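Local coordinates for protein endo-1,3-beta-glucanase, family GH16 (Zobellia galactanivorans, PDB 4BQ1) that probably hydrolyses internal beta-1,3-glucosidic bonds of laminarin, the storage glucan of algae, using the catalytic domain described here, at residues Lys29-Val34 with Asn88-Phe93; Ile66-Glu71 with Glu240-Asp245; Lys108-Ala113 with Leu226-Gly231; Ile114-Ala119 with Gly141-Leu146. One frame throughout, in Å; residues are numbered along the deposited sequence.

All four contacts are antiparallel strand pairings within the jelly-roll beta-sandwich of the family 16 catalytic domain. Contacts 3 and 4 lie successively along strand 110-118, which pairs with 222-230 in contact 3 and with 142-144 in contact 4; their centres are about 15 Å apart. Contact 2 packs beside contact 3, centres about 10 Å apart, through Ala68 and Phe242 against Met230. Contact 1, about 18 Å from contact 3 between centres, touches it through Trp30 and Leu226. Along the chain contacts 1 and 2 interleave, contact 3 is enclosed by contact 2, and contact 4 by contact 3. Distant sequence thus builds one framework, with the probable active-site face along contacts 3 and 4.

Contact 1 (Lys29-Val34 with Asn88-Phe93); sequences KWHYQV and NSKFAF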
# COMPACT_ATOMS: atom_id res chain seq x y z
N LYS A 29 -13.06 0.40 -9.54
CA LYS A 29 -12.56 0.49 -8.14
C LYS A 29 -11.03 0.74 -8.07
O LYS A 29 -10.56 1.31 -7.09
CB LYS A 29 -12.91 -0.79 -7.35
CG LYS A 29 -14.44 -0.96 -7.14
CD LYS A 29 -14.69 -2.12 -6.21
CE LYS A 29 -16.12 -2.66 -6.40
NZ LYS A 29 -16.96 -1.87 -5.56
N TRP A 30 -10.33 0.25 -9.10
CA TRP A 30 -8.82 0.19 -9.02
C TRP A 30 -8.20 0.82 -10.22
O TRP A 30 -8.56 0.53 -11.40
CB TRP A 30 -8.37 -1.27 -8.93
CG TRP A 30 -8.97 -1.95 -7.72
CD1 TRP A 30 -9.97 -2.89 -7.77
CD2 TRP A 30 -8.70 -1.68 -6.35
NE1 TRP A 30 -10.29 -3.27 -6.51
CE2 TRP A 30 -9.55 -2.55 -5.58
CE3 TRP A 30 -7.83 -0.80 -5.65
CZ2 TRP A 30 -9.54 -2.55 -4.19
CZ3 TRP A 30 -7.83 -0.81 -4.25
CH2 TRP A 30 -8.70 -1.64 -3.53
N HIS A 31 -7.23 1.70 -9.92
CA HIS A 31 -6.36 2.35 -10.92
C HIS A 31 -4.96 1.78 -10.88
O HIS A 31 -4.43 1.54 -9.81
CB HIS A 31 -6.29 3.85 -10.54
CG HIS A 31 -5.37 4.64 -11.39
ND1 HIS A 31 -5.66 5.00 -12.67
CD2 HIS A 31 -4.14 5.11 -11.11
CE1 HIS A 31 -4.62 5.68 -13.17
NE2 HIS A 31 -3.67 5.75 -12.25
N TYR A 32 -4.38 1.51 -12.01
CA TYR A 32 -2.97 1.04 -12.03
C TYR A 32 -1.97 2.16 -12.25
O TYR A 32 -2.18 3.07 -13.10
CB TYR A 32 -2.79 0.13 -13.23
CG TYR A 32 -3.39 -1.26 -13.02
CD1 TYR A 32 -2.55 -2.26 -12.50
CD2 TYR A 32 -4.68 -1.57 -13.44
CE1 TYR A 32 -2.99 -3.52 -12.35
CE2 TYR A 32 -5.12 -2.89 -13.31
CZ TYR A 32 -4.21 -3.82 -12.82
OH TYR A 32 -4.69 -5.15 -12.70
N GLN A 33 -0.91 2.08 -11.49
CA GLN A 33 0.25 2.98 -11.78
C GLN A 33 1.27 2.17 -12.55
O GLN A 33 1.70 1.06 -12.20
CB GLN A 33 0.88 3.46 -10.50
CG GLN A 33 -0.03 4.47 -9.80
CD GLN A 33 0.67 5.14 -8.62
OE1 GLN A 33 0.64 4.62 -7.51
NE2 GLN A 33 1.42 6.25 -8.83
N VAL A 34 1.73 2.78 -13.66
CA VAL A 34 2.77 2.16 -14.50
C VAL A 34 3.90 3.14 -14.82
O VAL A 34 4.99 2.70 -15.15
CB VAL A 34 2.18 1.53 -15.82
CG1 VAL A 34 1.03 0.55 -15.52
CG2 VAL A 34 1.82 2.60 -16.87
N ASN A 88 -4.09 1.66 -7.02
CA ASN A 88 -4.62 2.75 -6.16
C ASN A 88 -6.14 2.64 -6.20
O ASN A 88 -6.73 2.40 -7.26
CB ASN A 88 -4.30 4.14 -6.73
CG ASN A 88 -2.78 4.46 -6.85
OD1 ASN A 88 -1.86 3.75 -6.39
ND2 ASN A 88 -2.57 5.58 -7.44
N SER A 89 -6.79 2.85 -5.05
CA SER A 89 -8.25 2.94 -5.08
C SER A 89 -8.71 4.16 -5.82
O SER A 89 -8.13 5.27 -5.67
CB SER A 89 -8.84 2.93 -3.64
OG SER A 89 -8.43 4.05 -2.86
N LYS A 90 -9.81 3.97 -6.62
CA LYS A 90 -10.47 5.16 -7.23
C LYS A 90 -11.38 5.89 -6.24
O LYS A 90 -11.85 7.03 -6.53
CB LYS A 90 -11.21 4.69 -8.47
CG LYS A 90 -10.17 4.32 -9.59
CD LYS A 90 -10.89 4.05 -10.88
CE LYS A 90 -9.76 3.78 -11.96
NZ LYS A 90 -10.43 3.45 -13.32
N PHE A 91 -11.43 5.39 -5.08
CA PHE A 91 -12.23 5.94 -3.98
C PHE A 91 -11.23 6.74 -3.07
O PHE A 91 -10.16 6.21 -2.71
CB PHE A 91 -12.75 4.70 -3.24
CG PHE A 91 -13.55 5.07 -1.99
CD1 PHE A 91 -14.87 5.53 -2.12
CD2 PHE A 91 -13.00 4.89 -0.75
CE1 PHE A 91 -15.59 5.87 -0.97
CE2 PHE A 91 -13.77 5.17 0.44
CZ PHE A 91 -15.04 5.63 0.31
N ALA A 92 -11.56 7.98 -2.73
CA ALA A 92 -10.80 8.79 -1.78
C ALA A 92 -11.72 9.09 -0.66
O ALA A 92 -12.93 9.29 -0.85
CB ALA A 92 -10.32 10.14 -2.40
N PHE A 93 -11.14 9.17 0.54
CA PHE A 93 -12.02 9.23 1.73
C PHE A 93 -11.30 9.94 2.83
O PHE A 93 -10.04 9.91 2.93
CB PHE A 93 -12.50 7.84 2.23
CG PHE A 93 -11.36 6.92 2.57
CD1 PHE A 93 -10.49 6.37 1.57
CD2 PHE A 93 -11.04 6.66 3.97
CE1 PHE A 93 -9.34 5.53 1.88
CE2 PHE A 93 -9.96 5.87 4.26
CZ PHE A 93 -9.08 5.32 3.27
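Trp30 and Ser89 form an antiparallel non-hydrogen-bonded pair, their CA atoms 4.8 Å apart, and beside them His31 and Asn88 make the hydrogen-bonded pair. His31 N donates to Asn88 O over 2.8 Å, nearly straight at 176°, and Asn88 N donates back to His31 O. A further bond, Lys90 N to Lys29 O, 2.8 Å long, comes where the chain turns a corner. These bonds sew the short strand 30-32 onto strand 82-93 of the family 16 jelly-roll sandwich. On the face carrying Trp30 and Ser89, the indole leans toward the partner strand: its CG lies beside the backbone N (chi1 -58°), which brings CZ3 to 3.9 Å from Ser89 CB in an oblique approach. Lys29 CB covers one ring face near the rim, Asp17 accepts from NE1, and Val252 packs against the side chain. Ser89 OG donates to Phe91 O at 2.8 Å, in the carbonyl plane, and so spans the corner at Lys90. Lys90 itself runs extended past the strand; its CE lies 3.5 Å from Trp30 O and 3.7 Å from His31 CB, and at the edge of the imidazole, before its NZ reaches Pro27 O. His31 and Asn88 point the same way on the other face, where Gly125 O binds His31 NE2 and Gln33 crosses Asn88 at about a right angle.

Contact 2 (Ile66-Glu71 with Glu240-Asp245); sequences IRAIKE and ENFTDD
Lys70 lies stretched along Glu240-Asp245, touching it with almost its whole length. Its backbone N donates to Thr243 O at 2.9 Å, and a water donates to both Lys70 O and Thr243 O. With CG anti to the backbone N (chi1 -172°) and every later torsion extended, the side chain passes Phe242 O, 3.4 Å from CD, and delivers NZ to Glu240 O at 3.0 Å. A second water accepts from NZ and donates to Glu240 OE2, linking charges too far apart for a salt bridge, NZ to OE2 4.4 Å. Phe242 turns its ring edge to the strand: CE2 is 3.9 Å from Ala68 O, and Lys70 N lies in the ring plane, while Asp244 N sits over one face toward the rim. Met230 packs against the same ring. Replacing Phe242 by an alanine would probably open a gap beside Ala68 and Met230 and leave the turn before Asp244 less firmly seated. Asp245 forms an antiparallel hydrogen-bonded pair with Ala68, its N and O each 2.9 Å from Ala68 O and N; its carboxylate turns to Lys107 N. Strand 244-255 begins here beside strand 63-75. Since the lysine is tied to a main-chain carbonyl and, through water, to a carboxylate, the outer end of the contact relies on hydrated polar links, whereas the inner end rests on backbone bonds, with the phenyl edge laid against them.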
# COMPACT_ATOMS: atom_id res chain seq x y z
N ILE A 66 -1.51 -9.93 -6.32
CA ILE A 66 -0.46 -9.09 -6.95
C ILE A 66 0.75 -10.00 -6.97
O ILE A 66 1.08 -10.68 -6.01
CB ILE A 66 -0.19 -7.77 -6.13
CG1 ILE A 66 -1.47 -6.90 -6.23
CG2 ILE A 66 1.10 -7.12 -6.66
CD1 ILE A 66 -1.39 -5.75 -5.18
N ARG A 67 1.41 -10.04 -8.13
CA ARG A 67 2.53 -10.99 -8.34
C ARG A 67 3.76 -10.24 -8.84
O ARG A 67 3.71 -9.57 -9.86
CB ARG A 67 2.06 -12.05 -9.35
CG ARG A 67 3.20 -13.01 -9.79
CD ARG A 67 2.67 -14.39 -10.43
NE ARG A 67 1.87 -14.01 -11.61
CZ ARG A 67 0.92 -14.79 -12.08
NH1 ARG A 67 0.66 -16.00 -11.54
NH2 ARG A 67 0.18 -14.35 -13.08
N ALA A 68 4.84 -10.39 -8.09
CA ALA A 68 6.13 -9.86 -8.52
C ALA A 68 6.95 -10.92 -9.23
O ALA A 68 6.86 -12.12 -8.77
CB ALA A 68 6.91 -9.40 -7.29
N ILE A 69 7.65 -10.59 -10.29
CA ILE A 69 8.35 -11.64 -11.12
C ILE A 69 9.72 -11.09 -11.46
O ILE A 69 9.86 -9.92 -11.76
CB ILE A 69 7.52 -11.85 -12.39
CG1 ILE A 69 6.06 -12.17 -12.11
CG2 ILE A 69 8.14 -13.00 -13.20
CD1 ILE A 69 5.25 -12.25 -13.43
N LYS A 70 10.76 -11.96 -11.37
CA LYS A 70 12.02 -11.63 -12.05
C LYS A 70 11.86 -11.75 -13.60
O LYS A 70 11.63 -12.86 -14.10
CB LYS A 70 13.11 -12.60 -11.57
CG LYS A 70 14.52 -12.17 -12.09
CD LYS A 70 15.55 -13.06 -11.43
CE LYS A 70 16.96 -12.51 -11.78
NZ LYS A 70 17.97 -13.26 -11.00
N GLU A 71 11.87 -10.61 -14.28
CA GLU A 71 11.47 -10.50 -15.70
C GLU A 71 12.11 -9.20 -16.12
O GLU A 71 11.88 -8.15 -15.49
CB GLU A 71 9.93 -10.33 -15.72
CG GLU A 71 9.48 -10.09 -17.13
CD GLU A 71 8.00 -9.86 -17.22
OE1 GLU A 71 7.25 -9.86 -16.21
OE2 GLU A 71 7.55 -9.66 -18.36
N GLU A 240 19.44 -14.52 -5.90
CA GLU A 240 19.62 -14.71 -7.34
C GLU A 240 18.56 -15.69 -7.91
O GLU A 240 18.20 -15.58 -9.05
CB GLU A 240 21.08 -15.26 -7.59
CG GLU A 240 21.34 -15.52 -9.08
CD GLU A 240 20.68 -16.82 -9.71
OE1 GLU A 240 20.33 -17.82 -8.96
OE2 GLU A 240 20.49 -16.85 -11.01
N ASN A 241 18.09 -16.57 -7.04
CA ASN A 241 17.13 -17.55 -7.47
C ASN A 241 15.68 -17.16 -7.41
O ASN A 241 14.78 -17.96 -7.58
CB ASN A 241 17.36 -18.86 -6.68
CG ASN A 241 16.73 -18.86 -5.28
OD1 ASN A 241 16.44 -17.83 -4.62
ND2 ASN A 241 16.51 -20.08 -4.79
N PHE A 242 15.43 -15.92 -7.09
CA PHE A 242 14.04 -15.48 -7.06
C PHE A 242 13.39 -15.65 -8.44
O PHE A 242 13.86 -15.24 -9.52
CB PHE A 242 14.01 -13.96 -6.72
CG PHE A 242 12.56 -13.44 -6.57
CD1 PHE A 242 11.88 -13.53 -5.35
CD2 PHE A 242 11.91 -12.83 -7.69
CE1 PHE A 242 10.63 -13.04 -5.21
CE2 PHE A 242 10.54 -12.43 -7.52
CZ PHE A 242 9.94 -12.50 -6.29
N THR A 243 12.17 -16.21 -8.41
CA THR A 243 11.34 -16.34 -9.60
C THR A 243 10.11 -15.43 -9.59
O THR A 243 9.95 -14.52 -10.40
CB THR A 243 10.91 -17.83 -9.80
OG1 THR A 243 10.33 -18.28 -8.58
CG2 THR A 243 12.29 -18.62 -10.12
N ASP A 244 9.21 -15.71 -8.66
CA ASP A 244 8.04 -14.88 -8.49
C ASP A 244 7.49 -15.07 -7.11
O ASP A 244 7.82 -16.01 -6.39
CB ASP A 244 6.96 -15.23 -9.58
CG ASP A 244 6.73 -16.72 -9.69
OD1 ASP A 244 6.25 -17.38 -8.74
OD2 ASP A 244 7.19 -17.32 -10.78
N ASP A 245 6.56 -14.18 -6.71
CA ASP A 245 5.86 -14.34 -5.42
C ASP A 245 4.57 -13.58 -5.47
O ASP A 245 4.43 -12.62 -6.25
CB ASP A 245 6.72 -13.98 -4.21
CG ASP A 245 6.34 -14.72 -2.93
OD1 ASP A 245 5.49 -15.61 -2.93
OD2 ASP A 245 6.93 -14.34 -1.91
O HOH W 1 11.00 -15.41 -13.20
O HOH W 2 17.95 -16.05 -11.91

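Contact 3 (Lys108-Ala113 with Leu226-Gly231); sequences KGTWPA and LNIAMG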
# COMPACT_ATOMS: atom_id res chain seq x y z
N LYS A 108 12.34 -13.73 0.31
CA LYS A 108 13.28 -12.66 0.57
C LYS A 108 13.33 -11.68 -0.58
O LYS A 108 13.25 -12.09 -1.74
CB LYS A 108 14.72 -13.29 0.82
CG LYS A 108 15.72 -12.29 1.26
CD LYS A 108 17.00 -13.06 1.76
CE LYS A 108 17.98 -11.99 2.14
NZ LYS A 108 19.23 -12.65 2.57
N GLY A 109 13.47 -10.38 -0.25
CA GLY A 109 13.56 -9.41 -1.28
C GLY A 109 12.24 -8.65 -1.55
O GLY A 109 12.27 -7.63 -2.22
N THR A 110 11.12 -9.29 -1.15
CA THR A 110 9.80 -8.68 -1.39
C THR A 110 9.46 -7.65 -0.31
O THR A 110 9.79 -7.83 0.88
CB THR A 110 8.72 -9.75 -1.49
OG1 THR A 110 8.66 -10.48 -0.22
CG2 THR A 110 9.00 -10.74 -2.59
N TRP A 111 8.74 -6.60 -0.74
CA TRP A 111 8.31 -5.49 0.13
C TRP A 111 6.85 -5.18 -0.17
O TRP A 111 6.51 -4.27 -0.97
CB TRP A 111 9.26 -4.32 -0.13
CG TRP A 111 8.98 -3.06 0.60
CD1 TRP A 111 8.04 -2.82 1.57
CD2 TRP A 111 9.66 -1.77 0.38
NE1 TRP A 111 8.12 -1.46 2.00
CE2 TRP A 111 9.08 -0.82 1.28
CE3 TRP A 111 10.67 -1.39 -0.47
CZ2 TRP A 111 9.51 0.48 1.35
CZ3 TRP A 111 11.14 -0.04 -0.43
CH2 TRP A 111 10.58 0.88 0.46
N PRO A 112 5.96 -5.96 0.42
CA PRO A 112 4.51 -5.72 0.21
C PRO A 112 4.11 -4.51 1.07
O PRO A 112 4.71 -4.21 2.11
CB PRO A 112 3.83 -6.98 0.76
CG PRO A 112 4.80 -7.38 1.97
CD PRO A 112 6.26 -7.07 1.39
N ALA A 113 3.06 -3.82 0.65
CA ALA A 113 2.48 -2.71 1.41
C ALA A 113 0.98 -2.56 1.12
O ALA A 113 0.49 -2.74 -0.00
CB ALA A 113 3.22 -1.39 1.12
N LEU A 226 -1.94 -0.58 -2.91
CA LEU A 226 -1.59 -1.99 -2.71
C LEU A 226 -0.49 -2.33 -3.68
O LEU A 226 -0.65 -2.11 -4.90
CB LEU A 226 -2.81 -2.91 -3.03
CG LEU A 226 -4.02 -2.64 -2.16
CD1 LEU A 226 -5.23 -3.42 -2.80
CD2 LEU A 226 -3.80 -3.07 -0.69
N ASN A 227 0.62 -2.88 -3.22
CA ASN A 227 1.70 -3.22 -4.18
C ASN A 227 2.71 -4.21 -3.57
O ASN A 227 2.67 -4.46 -2.33
CB ASN A 227 2.53 -1.92 -4.49
CG ASN A 227 3.21 -1.36 -3.26
OD1 ASN A 227 2.59 -0.82 -2.35
ND2 ASN A 227 4.55 -1.57 -3.17
N ILE A 228 3.57 -4.77 -4.43
CA ILE A 228 4.80 -5.41 -3.92
C ILE A 228 5.98 -4.69 -4.60
O ILE A 228 6.10 -4.75 -5.86
CB ILE A 228 4.93 -6.92 -4.30
CG1 ILE A 228 3.69 -7.74 -3.89
CG2 ILE A 228 6.19 -7.48 -3.61
CD1 ILE A 228 3.78 -9.11 -4.56
N ALA A 229 6.80 -4.00 -3.78
CA ALA A 229 8.05 -3.51 -4.35
C ALA A 229 9.10 -4.62 -4.25
O ALA A 229 9.01 -5.51 -3.41
CB ALA A 229 8.51 -2.27 -3.59
N MET A 230 10.10 -4.58 -5.13
CA MET A 230 11.22 -5.52 -5.02
C MET A 230 12.50 -4.76 -4.71
O MET A 230 12.85 -3.75 -5.34
CB MET A 230 11.45 -6.27 -6.38
CG MET A 230 10.30 -7.22 -6.71
SD MET A 230 10.04 -8.54 -5.47
CE MET A 230 11.69 -9.35 -5.47
N GLY A 231 13.24 -5.30 -3.71
CA GLY A 231 14.52 -4.63 -3.29
C GLY A 231 14.24 -3.23 -2.76
O GLY A 231 13.20 -2.95 -2.11
O HOH W 3 6.26 -1.31 -0.76
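Trp111 presses the six-membered part of its indole against Leu226-Gly231: CE3 meets Gly231 O at 3.4 Å at the ring edge, and Ala229 CB obliquely at 3.9 Å. One face of the indole carries a water, offset toward the rim, that donates to Trp111 O and accepts from Asn227 ND2. Alongside, Asn227 OD1 rests 3.6 Å from Ala113 CB. On the reverse face Thr110 and Met230 lie side by side, CG2 to SD 3.8 Å, and Met230 curls so that CE comes 3.7 Å from Gly109 O. The ladder is regular antiparallel sheet of the GH16 jelly roll; Trp111 and Ala229 exchange two bonds, as do Ala113 and Asn227, while Pro112, in a non-hydrogen-bonded pair with Ile228, costs this ladder no donor. Gly231 N extends it to Gly109 O at 2.9 Å, and Gly109 has backbone angles at which a side chain would jam against the preceding carbonyl. Further out, Glu147 accepts from Trp111 NE1 and Trp115 NE1 donates to Asn227 OD1, fixing both groups on the face where a glycerol lies close to the indole. Phe247 and Ile66 pack against Ile228 on the other face.

Contact 4 (Ile114-Ala119 with Gly141-Leu146); sequences IWTLGA and GEIDIL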
# COMPACT_ATOMS: atom_id res chain seq x y z
N ILE A 114 0.34 -2.14 2.26
CA ILE A 114 -1.04 -1.69 2.25
C ILE A 114 -0.94 -0.29 2.86
O ILE A 114 -0.53 -0.14 4.04
CB ILE A 114 -1.96 -2.58 3.17
CG1 ILE A 114 -1.96 -4.04 2.62
CG2 ILE A 114 -3.36 -2.00 3.13
CD1 ILE A 114 -2.57 -5.01 3.65
N TRP A 115 -1.30 0.74 2.14
CA TRP A 115 -0.97 2.10 2.65
C TRP A 115 -1.86 3.14 2.03
O TRP A 115 -2.65 2.82 1.14
CB TRP A 115 0.53 2.41 2.46
CG TRP A 115 1.05 2.31 1.07
CD1 TRP A 115 1.13 1.13 0.27
CD2 TRP A 115 1.76 3.33 0.34
NE1 TRP A 115 1.84 1.41 -0.91
CE2 TRP A 115 2.25 2.72 -0.90
CE3 TRP A 115 2.05 4.69 0.60
CZ2 TRP A 115 3.04 3.47 -1.83
CZ3 TRP A 115 2.81 5.41 -0.30
CH2 TRP A 115 3.30 4.80 -1.48
N THR A 116 -1.74 4.38 2.55
CA THR A 116 -2.52 5.47 1.93
C THR A 116 -1.57 6.64 1.62
O THR A 116 -0.54 6.82 2.30
CB THR A 116 -3.65 6.03 2.87
OG1 THR A 116 -3.06 6.77 3.96
CG2 THR A 116 -4.50 4.87 3.53
N LEU A 117 -1.97 7.48 0.66
CA LEU A 117 -1.40 8.81 0.43
C LEU A 117 -2.54 9.78 0.47
O LEU A 117 -3.65 9.52 0.01
CB LEU A 117 -0.74 8.85 -0.96
CG LEU A 117 0.62 8.18 -1.10
CD1 LEU A 117 1.06 8.07 -2.54
CD2 LEU A 117 1.62 9.02 -0.21
N GLY A 118 -2.22 11.02 0.89
CA GLY A 118 -3.18 12.13 0.68
C GLY A 118 -3.51 12.22 -0.80
O GLY A 118 -2.64 12.11 -1.69
N ALA A 119 -4.79 12.45 -1.07
CA ALA A 119 -5.26 12.60 -2.43
C ALA A 119 -4.77 13.85 -3.13
O ALA A 119 -4.92 13.96 -4.36
CB ALA A 119 -6.80 12.54 -2.52
N GLY A 141 0.91 13.56 3.22
CA GLY A 141 0.68 12.57 4.27
C GLY A 141 0.70 11.17 3.68
O GLY A 141 0.28 10.89 2.54
N GLU A 142 1.12 10.22 4.55
CA GLU A 142 1.18 8.78 4.20
C GLU A 142 0.85 8.03 5.46
O GLU A 142 1.44 8.28 6.52
CB GLU A 142 2.58 8.40 3.69
CG GLU A 142 2.78 6.90 3.56
CD GLU A 142 4.12 6.53 3.01
OE1 GLU A 142 4.78 7.41 2.40
OE2 GLU A 142 4.45 5.33 2.98
N ILE A 143 -0.04 7.01 5.36
CA ILE A 143 -0.29 6.05 6.49
C ILE A 143 0.08 4.65 5.95
O ILE A 143 -0.47 4.17 4.92
CB ILE A 143 -1.74 5.98 6.85
CG1 ILE A 143 -2.24 7.38 7.32
CG2 ILE A 143 -1.89 4.95 7.97
CD1 ILE A 143 -3.76 7.49 7.57
N ASP A 144 1.04 3.98 6.61
CA ASP A 144 1.39 2.59 6.23
C ASP A 144 0.68 1.68 7.16
O ASP A 144 0.99 1.56 8.37
CB ASP A 144 2.89 2.38 6.35
CG ASP A 144 3.60 3.39 5.46
OD1 ASP A 144 3.24 3.54 4.27
OD2 ASP A 144 4.42 4.18 5.97
N ILE A 145 -0.38 1.09 6.64
CA ILE A 145 -1.18 0.12 7.42
C ILE A 145 -0.42 -1.21 7.55
O ILE A 145 -0.47 -1.84 8.63
CB ILE A 145 -2.51 -0.08 6.66
CG1 ILE A 145 -3.32 1.25 6.56
CG2 ILE A 145 -3.38 -1.10 7.44
CD1 ILE A 145 -4.61 1.14 5.77
N LEU A 146 0.30 -1.62 6.52
CA LEU A 146 1.05 -2.84 6.58
C LEU A 146 2.22 -2.62 5.68
O LEU A 146 2.08 -2.24 4.48
CB LEU A 146 0.18 -4.00 6.06
CG LEU A 146 0.89 -5.41 5.92
CD1 LEU A 146 1.71 -5.53 4.71
CD2 LEU A 146 1.76 -5.77 7.18
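Trp115 crosses Glu142 obliquely, ring and carboxylate planes 41° apart, with CE3 3.4 Å from OE2. Its CG sits between the backbone N and carbonyl carbon (chi1 56°), which turns the six-membered ring along the strand toward Glu142. Asp144 points the same way as Trp115, its OD1 3.4 Å from Trp115 CB. Glu142, extended from the sheet, accepts from Trp137 NE1 at OE1, and its OE2 is hydrogen-bonded to a glycerol, probably from the crystallisation liquor. With an alanine in place of Glu142, Trp137 NE1 would probably lose its acceptor and the Trp115 ring the carboxylate beside it. On the reverse face Ile114 CD1 rests against Leu146 CB at 3.8 Å, and Ile114 CG2 touches Ile145 CB at 4.1 Å. Ile145 and Leu146 both face Ile114 in a classic beta bulge: Leu146 N donates to Ile114 O at 3.0 Å, and Ile145 N reaches the same oxygen only weakly. The sequence Glu-Ile-Asp-Ile-Leu-Glu running on to Glu147 matches the GH16 active-site signature; the extra residue of the bulge lets Glu142, Asp144 and Glu147 share a face, and as in relatives the two glutamates are probably the catalytic pair. Strand 142-144 lies between strands 110-118 and 155-163, 110-118 pairs on its other side with 222-230, and Tyr189 and Leu191 of strand 187-193 pack against the isoleucine-leucine face.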